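Local coordinates for protein erythrocyte binding antigen 140 (Plasmodium falciparum, PDB 4GF2) that probably binds a sialic acid-bearing receptor, glycophorin C, on the host red cell during parasite invasion, through a region with two Duffy-binding-like domains, at residues I21-R26 / N177-E182; I41-A46 / R91-D96; T231-L236 / D266-N271. The protein carries 3 engineered substitutions. All blocks are in the same frame, centred on the assembly; numbering follows the deposited sequence.

Interaction 1: I21-R26 / N177-E182; sequences IKWICR and NLWIKE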
loop_
_atom_site.group_PDB
_atom_site.type_symbol
_atom_site.label_atom_id
_atom_site.label_comp_id
_atom_site.label_asym_id
_atom_site.label_seq_id
_atom_site.Cartn_x
_atom_site.Cartn_y
_atom_site.Cartn_z
ATOM N N ILE A 21 15.226 18.173 -12.978
ATOM C CA ILE A 21 16.417 17.876 -12.195
ATOM C C ILE A 21 16.328 16.448 -11.659
ATOM O O ILE A 21 15.463 16.140 -10.842
ATOM C CB ILE A 21 16.567 18.857 -11.016
ATOM C CG1 ILE A 21 16.647 20.298 -11.529
ATOM C CG2 ILE A 21 17.806 18.528 -10.207
ATOM C CD1 ILE A 21 16.634 21.352 -10.426
ATOM N N LYS A 22 17.220 15.577 -12.123
ATOM C CA LYS A 22 17.186 14.174 -11.716
ATOM C C LYS A 22 18.590 13.626 -11.472
ATOM O O LYS A 22 19.581 14.184 -11.947
ATOM C CB LYS A 22 16.473 13.330 -12.776
ATOM C CG LYS A 22 17.139 13.375 -14.139
ATOM C CD LYS A 22 16.256 12.792 -15.232
ATOM C CE LYS A 22 16.260 11.279 -15.218
ATOM N NZ LYS A 22 15.485 10.723 -16.364
ATOM N N TRP A 23 18.662 12.531 -10.721
ATOM C CA TRP A 23 19.929 11.868 -10.450
ATOM C C TRP A 23 19.848 10.409 -10.867
ATOM O O TRP A 23 18.950 9.678 -10.446
ATOM C CB TRP A 23 20.287 11.987 -8.969
ATOM C CG TRP A 23 20.736 13.363 -8.580
ATOM C CD1 TRP A 23 19.954 14.472 -8.445
ATOM C CD2 TRP A 23 22.075 13.776 -8.278
ATOM N NE1 TRP A 23 20.721 15.554 -8.077
ATOM C CE2 TRP A 23 22.028 15.153 -7.968
ATOM C CE3 TRP A 23 23.306 13.120 -8.238
ATOM C CZ2 TRP A 23 23.166 15.884 -7.622
ATOM C CZ3 TRP A 23 24.437 13.846 -7.891
ATOM C CH2 TRP A 23 24.357 15.215 -7.590
ATOM N N ILE A 24 20.788 9.987 -11.705
ATOM C CA ILE A 24 20.752 8.648 -12.265
ATOM C C ILE A 24 21.847 7.786 -11.657
ATOM O O ILE A 24 23.032 8.114 -11.730
ATOM C CB ILE A 24 20.898 8.683 -13.794
ATOM C CG1 ILE A 24 19.778 9.529 -14.404
ATOM C CG2 ILE A 24 20.845 7.279 -14.368
ATOM C CD1 ILE A 24 20.267 10.558 -15.399
ATOM N N CYS A 25 21.437 6.681 -11.050
ATOM C CA CYS A 25 22.374 5.773 -10.408
ATOM C C CYS A 25 22.645 4.560 -11.288
ATOM O O CYS A 25 21.720 3.934 -11.799
ATOM C CB CYS A 25 21.835 5.339 -9.047
ATOM S SG CYS A 25 21.579 6.724 -7.909
ATOM N N ARG A 26 23.926 4.258 -11.473
ATOM C CA ARG A 26 24.359 3.090 -12.227
ATOM C C ARG A 26 25.597 2.514 -11.554
ATOM O O ARG A 26 26.232 3.184 -10.741
ATOM C CB ARG A 26 24.704 3.474 -13.665
ATOM C CG ARG A 26 23.613 4.229 -14.405
ATOM C CD ARG A 26 24.057 4.580 -15.820
ATOM N NE ARG A 26 25.191 5.506 -15.835
ATOM C CZ ARG A 26 25.094 6.830 -15.944
ATOM N NH1 ARG A 26 23.909 7.423 -16.052
ATOM N NH2 ARG A 26 26.193 7.573 -15.945
ATOM N N ASN A 177 32.011 16.113 -2.705
ATOM C CA ASN A 177 31.552 17.127 -1.768
ATOM C C ASN A 177 30.561 18.053 -2.469
ATOM O O ASN A 177 29.474 18.329 -1.956
ATOM C CB ASN A 177 32.732 17.925 -1.205
ATOM C CG ASN A 177 33.716 17.054 -0.428
ATOM O OD1 ASN A 177 33.916 15.879 -0.744
ATOM N ND2 ASN A 177 34.335 17.633 0.596
ATOM N N LEU A 178 30.936 18.511 -3.660
ATOM C CA LEU A 178 30.085 19.397 -4.444
ATOM C C LEU A 178 28.789 18.703 -4.856
ATOM O O LEU A 178 27.727 19.319 -4.840
ATOM C CB LEU A 178 30.828 19.899 -5.684
ATOM C CG LEU A 178 32.057 20.768 -5.408
ATOM C CD1 LEU A 178 32.796 21.113 -6.697
ATOM C CD2 LEU A 178 31.659 22.031 -4.668
ATOM N N TRP A 179 28.868 17.425 -5.215
ATOM C CA TRP A 179 27.676 16.693 -5.643
ATOM C C TRP A 179 26.702 16.498 -4.488
ATOM O O TRP A 179 25.499 16.698 -4.643
ATOM C CB TRP A 179 28.041 15.344 -6.256
ATOM C CG TRP A 179 28.486 15.439 -7.680
ATOM C CD1 TRP A 179 28.863 16.569 -8.349
ATOM C CD2 TRP A 179 28.592 14.363 -8.621
ATOM N NE1 TRP A 179 29.207 16.259 -9.645
ATOM C CE2 TRP A 179 29.047 14.912 -9.836
ATOM C CE3 TRP A 179 28.352 12.987 -8.551
ATOM C CZ2 TRP A 179 29.264 14.135 -10.970
ATOM C CZ3 TRP A 179 28.572 12.218 -9.679
ATOM C CH2 TRP A 179 29.024 12.792 -10.871
ATOM N N ILE A 180 27.222 16.118 -3.327
ATOM C CA ILE A 180 26.380 15.950 -2.150
ATOM C C ILE A 180 25.630 17.252 -1.848
ATOM O O ILE A 180 24.421 17.242 -1.615
ATOM C CB ILE A 180 27.208 15.499 -0.928
ATOM C CG1 ILE A 180 27.555 14.012 -1.059
ATOM C CG2 ILE A 180 26.438 15.730 0.361
ATOM C CD1 ILE A 180 28.368 13.452 0.093
ATOM N N LYS A 181 26.348 18.369 -1.873
ATOM C CA LYS A 181 25.747 19.672 -1.614
ATOM C C LYS A 181 24.642 19.977 -2.618
ATOM O O LYS A 181 23.556 20.426 -2.244
ATOM C CB LYS A 181 26.809 20.771 -1.682
ATOM C CG LYS A 181 27.651 20.929 -0.423
ATOM C CD LYS A 181 29.015 21.503 -0.770
ATOM C CE LYS A 181 29.556 22.394 0.319
ATOM N NZ LYS A 181 30.865 22.976 -0.086
ATOM N N GLU A 182 24.933 19.752 -3.896
ATOM C CA GLU A 182 23.971 20.014 -4.957
ATOM C C GLU A 182 22.749 19.125 -4.762
ATOM O O GLU A 182 21.614 19.597 -4.796
ATOM C CB GLU A 182 24.591 19.762 -6.339
ATOM C CG GLU A 182 23.630 20.031 -7.505
ATOM C CD GLU A 182 24.223 19.703 -8.866
ATOM O OE1 GLU A 182 25.334 19.135 -8.919
ATOM O OE2 GLU A 182 23.573 20.016 -9.888
#
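E182 lays its carboxylate beside W23, with OE1 4.1 Å from W23 CZ2, while R39 NH2 holds the same oxygen in a salt bridge. CG stands anti to the backbone N of E182 (chi1 -180°) and the chain runs on extended, which carries the carboxylate off the helix to the benzo end of the indole. The carboxylate plane is turned 74° from that ring. The apolar half of the contact is an offset edge-to-face pair of indoles: the edge of the six-membered ring of W23 points at the face of W179, with planes at 80° and the W179 five-membered ring 5.8 Å away between centroids. W23 CH2 comes closest, 3.5 Å from the backbone O of W179 and 3.9 Å from W179 CB. In the Duffy-binding-like fold this plugs strand 23-27, half of a two-stranded antiparallel hairpin tied across by the C25-C35 disulfide, into the side of the long helix 175-202. Further along that helix, N186 OD1 takes the indole N-H of W23, so the buried NE1 is satisfied as well as the carboxylate. W183 meets the W23 ring edge-to-face, and Q232 of helix 213-242 touches the W23 side chain at CB.

Interaction 2: I41-A46 / R91-D96; sequences IQLCIA and RNSFSD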
loop_
_atom_site.group_PDB
_atom_site.type_symbol
_atom_site.label_atom_id
_atom_site.label_comp_id
_atom_site.label_asym_id
_atom_site.label_seq_id
_atom_site.Cartn_x
_atom_site.Cartn_y
_atom_site.Cartn_z
ATOM N N ILE A 41 25.615 14.821 -16.870
ATOM C CA ILE A 41 25.431 13.991 -18.056
ATOM C C ILE A 41 25.373 14.847 -19.321
ATOM O O ILE A 41 25.890 14.452 -20.366
ATOM C CB ILE A 41 24.158 13.129 -17.938
ATOM C CG1 ILE A 41 24.369 12.038 -16.889
ATOM C CG2 ILE A 41 23.799 12.489 -19.277
ATOM C CD1 ILE A 41 23.112 11.312 -16.512
ATOM N N GLN A 42 24.764 16.025 -19.217
ATOM C CA GLN A 42 24.565 16.883 -20.381
ATOM C C GLN A 42 25.575 18.021 -20.476
ATOM O O GLN A 42 25.423 18.924 -21.302
ATOM C CB GLN A 42 23.151 17.458 -20.377
ATOM C CG GLN A 42 22.067 16.411 -20.562
ATOM C CD GLN A 42 20.769 17.007 -21.063
ATOM O OE1 GLN A 42 20.071 17.713 -20.334
ATOM N NE2 GLN A 42 20.442 16.733 -22.317
ATOM N N LEU A 43 26.601 17.981 -19.633
ATOM C CA LEU A 43 27.658 18.983 -19.676
ATOM C C LEU A 43 28.122 19.173 -21.115
ATOM O O LEU A 43 28.317 18.201 -21.843
ATOM C CB LEU A 43 28.832 18.551 -18.799
ATOM C CG LEU A 43 29.898 19.621 -18.545
ATOM C CD1 LEU A 43 29.371 20.718 -17.619
ATOM C CD2 LEU A 43 31.170 18.996 -17.978
ATOM N N CYS A 44 28.288 20.425 -21.526
ATOM C CA CYS A 44 28.604 20.733 -22.917
ATOM C C CYS A 44 30.055 20.401 -23.254
ATOM O O CYS A 44 30.964 21.150 -22.912
ATOM C CB CYS A 44 28.332 22.208 -23.204
ATOM S SG CYS A 44 28.675 22.682 -24.906
ATOM N N ILE A 45 30.262 19.279 -23.937
ATOM C CA ILE A 45 31.607 18.821 -24.269
ATOM C C ILE A 45 31.759 18.363 -25.722
ATOM O O ILE A 45 32.870 18.116 -26.184
ATOM C CB ILE A 45 32.017 17.662 -23.347
ATOM C CG1 ILE A 45 31.093 16.462 -23.573
ATOM C CG2 ILE A 45 31.965 18.110 -21.900
ATOM C CD1 ILE A 45 31.413 15.273 -22.701
ATOM N N ALA A 46 30.644 18.258 -26.438
ATOM C CA ALA A 46 30.654 17.766 -27.811
ATOM C C ALA A 46 31.680 18.490 -28.676
ATOM O O ALA A 46 32.321 17.881 -29.530
ATOM C CB ALA A 46 29.269 17.905 -28.425
ATOM N N ARG A 91 27.938 27.368 -11.408
ATOM C CA ARG A 91 29.079 27.081 -10.560
ATOM C C ARG A 91 29.387 25.591 -10.562
ATOM O O ARG A 91 30.544 25.185 -10.700
ATOM C CB ARG A 91 28.806 27.570 -9.132
ATOM C CG ARG A 91 28.473 29.060 -9.048
ATOM C CD ARG A 91 28.012 29.472 -7.656
ATOM N NE ARG A 91 29.097 29.390 -6.683
ATOM C CZ ARG A 91 30.052 30.306 -6.548
ATOM N NH1 ARG A 91 30.069 31.386 -7.324
ATOM N NH2 ARG A 91 30.998 30.138 -5.639
ATOM N N ASN A 92 28.351 24.774 -10.422
ATOM C CA ASN A 92 28.545 23.334 -10.323
ATOM C C ASN A 92 29.022 22.727 -11.628
ATOM O O ASN A 92 29.747 21.735 -11.628
ATOM C CB ASN A 92 27.267 22.653 -9.846
ATOM C CG ASN A 92 26.975 22.945 -8.398
ATOM O OD1 ASN A 92 27.854 23.386 -7.660
ATOM N ND2 ASN A 92 25.744 22.697 -7.977
ATOM N N SER A 93 28.628 23.323 -12.745
ATOM C CA SER A 93 29.110 22.842 -14.030
ATOM C C SER A 93 30.559 23.247 -14.239
ATOM O O SER A 93 31.339 22.482 -14.805
ATOM C CB SER A 93 28.236 23.340 -15.176
ATOM O OG SER A 93 27.149 22.457 -15.376
ATOM N N PHE A 94 30.926 24.443 -13.783
ATOM C CA PHE A 94 32.315 24.877 -13.885
ATOM C C PHE A 94 33.207 23.910 -13.116
ATOM O O PHE A 94 34.298 23.555 -13.563
ATOM C CB PHE A 94 32.499 26.290 -13.340
ATOM C CG PHE A 94 33.925 26.772 -13.381
ATOM C CD1 PHE A 94 34.499 27.179 -14.572
ATOM C CD2 PHE A 94 34.689 26.815 -12.228
ATOM C CE1 PHE A 94 35.803 27.621 -14.614
ATOM C CE2 PHE A 94 35.997 27.256 -12.266
ATOM C CZ PHE A 94 36.551 27.664 -13.460
ATOM N N SER A 95 32.729 23.483 -11.956
ATOM C CA SER A 95 33.491 22.580 -11.112
ATOM C C SER A 95 33.659 21.220 -11.778
ATOM O O SER A 95 34.707 20.593 -11.653
ATOM C CB SER A 95 32.804 22.423 -9.758
ATOM O OG SER A 95 32.680 23.677 -9.119
ATOM N N ASP A 96 32.627 20.766 -12.485
ATOM C CA ASP A 96 32.694 19.485 -13.183
ATOM C C ASP A 96 33.631 19.554 -14.384
ATOM O O ASP A 96 34.300 18.572 -14.707
ATOM C CB ASP A 96 31.303 19.022 -13.617
ATOM C CG ASP A 96 30.529 18.368 -12.488
ATOM O OD1 ASP A 96 31.167 17.735 -11.624
ATOM O OD2 ASP A 96 29.286 18.485 -12.464
#
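L43 meets the methylene of D96 and not its flat carboxylate: L43 CD2 lies 4.4 Å from D96 CB, and the carboxylate oxygens are taken up by other partners. OD2 of D96 forms a salt bridge with R39 NH2, and OD1 accepts from NE2 of Q175, so this buried group is held at both oxygens. The closer touch is with S93, whose OG is 3.6 Å and whose CB is 3.8 Å from L43 CD1. This is van der Waals packing of a methyl against a hydroxyl that already bonds to E70 OE2 and R39 NH1, so that R39 serves both helix residues under the leucine, and E70, which also accepts the backbone N of C44, reaches loop and helix alike. L43 places CG anti to its own backbone N (chi1 -169°), which aims both methyls at the helix, one at S93 and the other at D96 one turn on. The disulfide C44-C14 fastens the next residue of the loop to the N-terminal part of the chain. Here the loop between helices 38-41 and 46-49 is seated on helix 83-101 in the disulfide-braced, mainly helical Duffy-binding-like fold.

Interaction 3: T231-L236 / D266-N271; sequences TQMEVL and DDFFKN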
loop_
_atom_site.group_PDB
_atom_site.type_symbol
_atom_site.label_atom_id
_atom_site.label_comp_id
_atom_site.label_asym_id
_atom_site.label_seq_id
_atom_site.Cartn_x
_atom_site.Cartn_y
_atom_site.Cartn_z
ATOM N N THR A 231 17.788 6.021 -1.171
ATOM C CA THR A 231 18.773 5.129 -1.769
ATOM C C THR A 231 19.885 5.965 -2.399
ATOM O O THR A 231 21.062 5.618 -2.303
ATOM C CB THR A 231 18.148 4.182 -2.828
ATOM O OG1 THR A 231 17.731 4.930 -3.974
ATOM C CG2 THR A 231 16.951 3.429 -2.250
ATOM N N GLN A 232 19.507 7.081 -3.019
ATOM C CA GLN A 232 20.475 7.966 -3.656
ATOM C C GLN A 232 21.476 8.502 -2.642
ATOM O O GLN A 232 22.688 8.440 -2.861
ATOM C CB GLN A 232 19.768 9.132 -4.356
ATOM C CG GLN A 232 19.148 8.766 -5.697
ATOM C CD GLN A 232 18.459 9.943 -6.368
ATOM O OE1 GLN A 232 18.358 11.030 -5.795
ATOM N NE2 GLN A 232 17.984 9.731 -7.590
ATOM N N MET A 233 20.972 9.023 -1.528
ATOM C CA MET A 233 21.848 9.614 -0.529
ATOM C C MET A 233 22.755 8.552 0.082
ATOM O O MET A 233 23.911 8.826 0.389
ATOM C CB MET A 233 21.048 10.322 0.564
ATOM C CG MET A 233 21.844 11.417 1.271
ATOM S SD MET A 233 20.961 12.196 2.635
ATOM C CE MET A 233 20.986 10.886 3.846
ATOM N N GLU A 234 22.236 7.342 0.254
ATOM C CA GLU A 234 23.052 6.247 0.766
ATOM C C GLU A 234 24.289 6.084 -0.110
ATOM O O GLU A 234 25.414 6.093 0.385
ATOM C CB GLU A 234 22.253 4.943 0.811
ATOM C CG GLU A 234 21.239 4.883 1.943
ATOM C CD GLU A 234 20.353 3.652 1.869
ATOM O OE1 GLU A 234 20.661 2.743 1.070
ATOM O OE2 GLU A 234 19.349 3.595 2.610
ATOM N N VAL A 235 24.078 5.949 -1.414
ATOM C CA VAL A 235 25.184 5.823 -2.353
ATOM C C VAL A 235 26.179 6.961 -2.168
ATOM O O VAL A 235 27.357 6.735 -1.901
ATOM C CB VAL A 235 24.681 5.844 -3.805
ATOM C CG1 VAL A 235 25.835 6.097 -4.773
ATOM C CG2 VAL A 235 23.966 4.543 -4.134
ATOM N N LEU A 236 25.689 8.186 -2.308
ATOM C CA LEU A 236 26.539 9.367 -2.233
ATOM C C LEU A 236 27.286 9.436 -0.905
ATOM O O LEU A 236 28.462 9.800 -0.863
ATOM C CB LEU A 236 25.701 10.636 -2.427
ATOM C CG LEU A 236 25.047 10.800 -3.802
ATOM C CD1 LEU A 236 24.112 12.009 -3.831
ATOM C CD2 LEU A 236 26.110 10.924 -4.882
ATOM N N ASP A 266 18.594 7.795 8.342
ATOM C CA ASP A 266 17.314 7.295 8.826
ATOM C C ASP A 266 16.406 8.446 9.253
ATOM O O ASP A 266 15.315 8.617 8.711
ATOM C CB ASP A 266 17.532 6.325 9.991
ATOM C CG ASP A 266 16.246 5.657 10.446
ATOM O OD1 ASP A 266 15.278 5.628 9.656
ATOM O OD2 ASP A 266 16.207 5.156 11.590
ATOM N N ASP A 267 16.868 9.239 10.214
ATOM C CA ASP A 267 16.082 10.353 10.734
ATOM C C ASP A 267 15.825 11.395 9.651
ATOM O O ASP A 267 14.878 12.177 9.737
ATOM C CB ASP A 267 16.802 11.000 11.919
ATOM C CG ASP A 267 15.999 12.122 12.547
ATOM O OD1 ASP A 267 14.753 12.021 12.579
ATOM O OD2 ASP A 267 16.616 13.105 13.011
ATOM N N PHE A 268 16.676 11.398 8.630
ATOM C CA PHE A 268 16.554 12.339 7.526
ATOM C C PHE A 268 15.325 12.011 6.682
ATOM O O PHE A 268 14.685 12.905 6.127
ATOM C CB PHE A 268 17.816 12.292 6.663
ATOM C CG PHE A 268 18.005 13.493 5.783
ATOM C CD1 PHE A 268 18.556 14.658 6.288
ATOM C CD2 PHE A 268 17.647 13.452 4.447
ATOM C CE1 PHE A 268 18.738 15.765 5.478
ATOM C CE2 PHE A 268 17.828 14.553 3.632
ATOM C CZ PHE A 268 18.375 15.711 4.148
ATOM N N PHE A 269 14.994 10.726 6.596
ATOM C CA PHE A 269 13.877 10.283 5.769
ATOM C C PHE A 269 12.705 9.719 6.572
ATOM O O PHE A 269 11.697 9.313 5.992
ATOM C CB PHE A 269 14.353 9.244 4.756
ATOM C CG PHE A 269 15.396 9.760 3.813
ATOM C CD1 PHE A 269 15.056 10.632 2.796
ATOM C CD2 PHE A 269 16.715 9.373 3.944
ATOM C CE1 PHE A 269 16.016 11.110 1.928
ATOM C CE2 PHE A 269 17.677 9.846 3.081
ATOM C CZ PHE A 269 17.329 10.714 2.071
ATOM N N LYS A 270 12.830 9.682 7.897
ATOM C CA LYS A 270 11.704 9.297 8.738
ATOM C C LYS A 270 10.538 10.241 8.471
ATOM O O LYS A 270 10.653 11.449 8.673
ATOM C CB LYS A 270 12.074 9.353 10.223
ATOM C CG LYS A 270 12.943 8.204 10.711
ATOM C CD LYS A 270 12.852 8.050 12.226
ATOM C CE LYS A 270 13.884 7.068 12.764
ATOM N NZ LYS A 270 15.258 7.646 12.782
ATOM N N ASN A 271 9.417 9.696 8.008
ATOM C CA ASN A 271 8.228 10.507 7.781
ATOM C C ASN A 271 7.746 11.118 9.089
ATOM O O ASN A 271 7.556 10.416 10.080
ATOM C CB ASN A 271 7.116 9.682 7.135
ATOM C CG ASN A 271 7.251 9.605 5.625
ATOM O OD1 ASN A 271 8.277 9.987 5.060
ATOM N ND2 ASN A 271 6.213 9.108 4.964
#
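M233 lays its thioether against the rings of both F268 and F269, which follow each other at the end of helix 265-269. SD sits over one face of F268, 4.3 Å from the F268 centroid and 27° off the ring normal, a Met-aromatic contact. A bend at chi3 (72°) then turns the methyl from F268 to the second ring, where M233 CE comes to 3.6 Å from F269 CE2. SD approaches that ring obliquely, 5.0 Å from the F269 centroid, and M233 CB rests 4.0 Å from F269 CZ, so CB, SD and CE all touch the phenylalanines. The two phenylalanines also pack on each other: F268 CD2 lies 3.6 Å above the F269 plane, offset toward the ring's margin, while F269 CE1 lies in the plane of the F268 ring at its edge. Around this tight part, F187 meets F268 with its ring at about 30°, W183 touches M233, and M226, S229 and K230 of helix 213-242 flank F269. The outer side is different. T231 and D266 are exposed, their CB atoms directed away from the opposite segment, and K270 folds back to D266 through a salt bridge, NZ to OD2 2.9 Å, whose hydrogen bond is weak. Helix 265-269 is thereby packed on the long helix 213-242; the C219-C279 disulfide also links helix 213-242 to helix 273-279. The one salt bridge here lies within 266-271 and does not join the segments; cohesion across the contact is therefore dispersion and sulfur-aromatic attraction, with no charge pair or hydrogen bond between the two sides.

Interaction 1 lies in the middle: its centre is 13 Å from those of interactions 2 and 3, which are 26 Å apart and do not touch, their nearest atoms being about 10 Å apart. Toward interaction 2, W179 NE1 approaches D96 OD1 at 3.2 Å, a probable hydrogen bond, and R39 is shared by E182, S93 and D96. Toward interaction 3, C25 SG packs on Q232 CG at 3.9 Å, and Q232 OE1 accepts a hydrogen bond from W183 NE1. Along the chain, 41-46/91-96 is nested within the loop closed by 21-26/177-182, and 231-236/266-271 follows. A bound glycerol, probably from crystallisation, comes to about 4 Å from the side chain of E182.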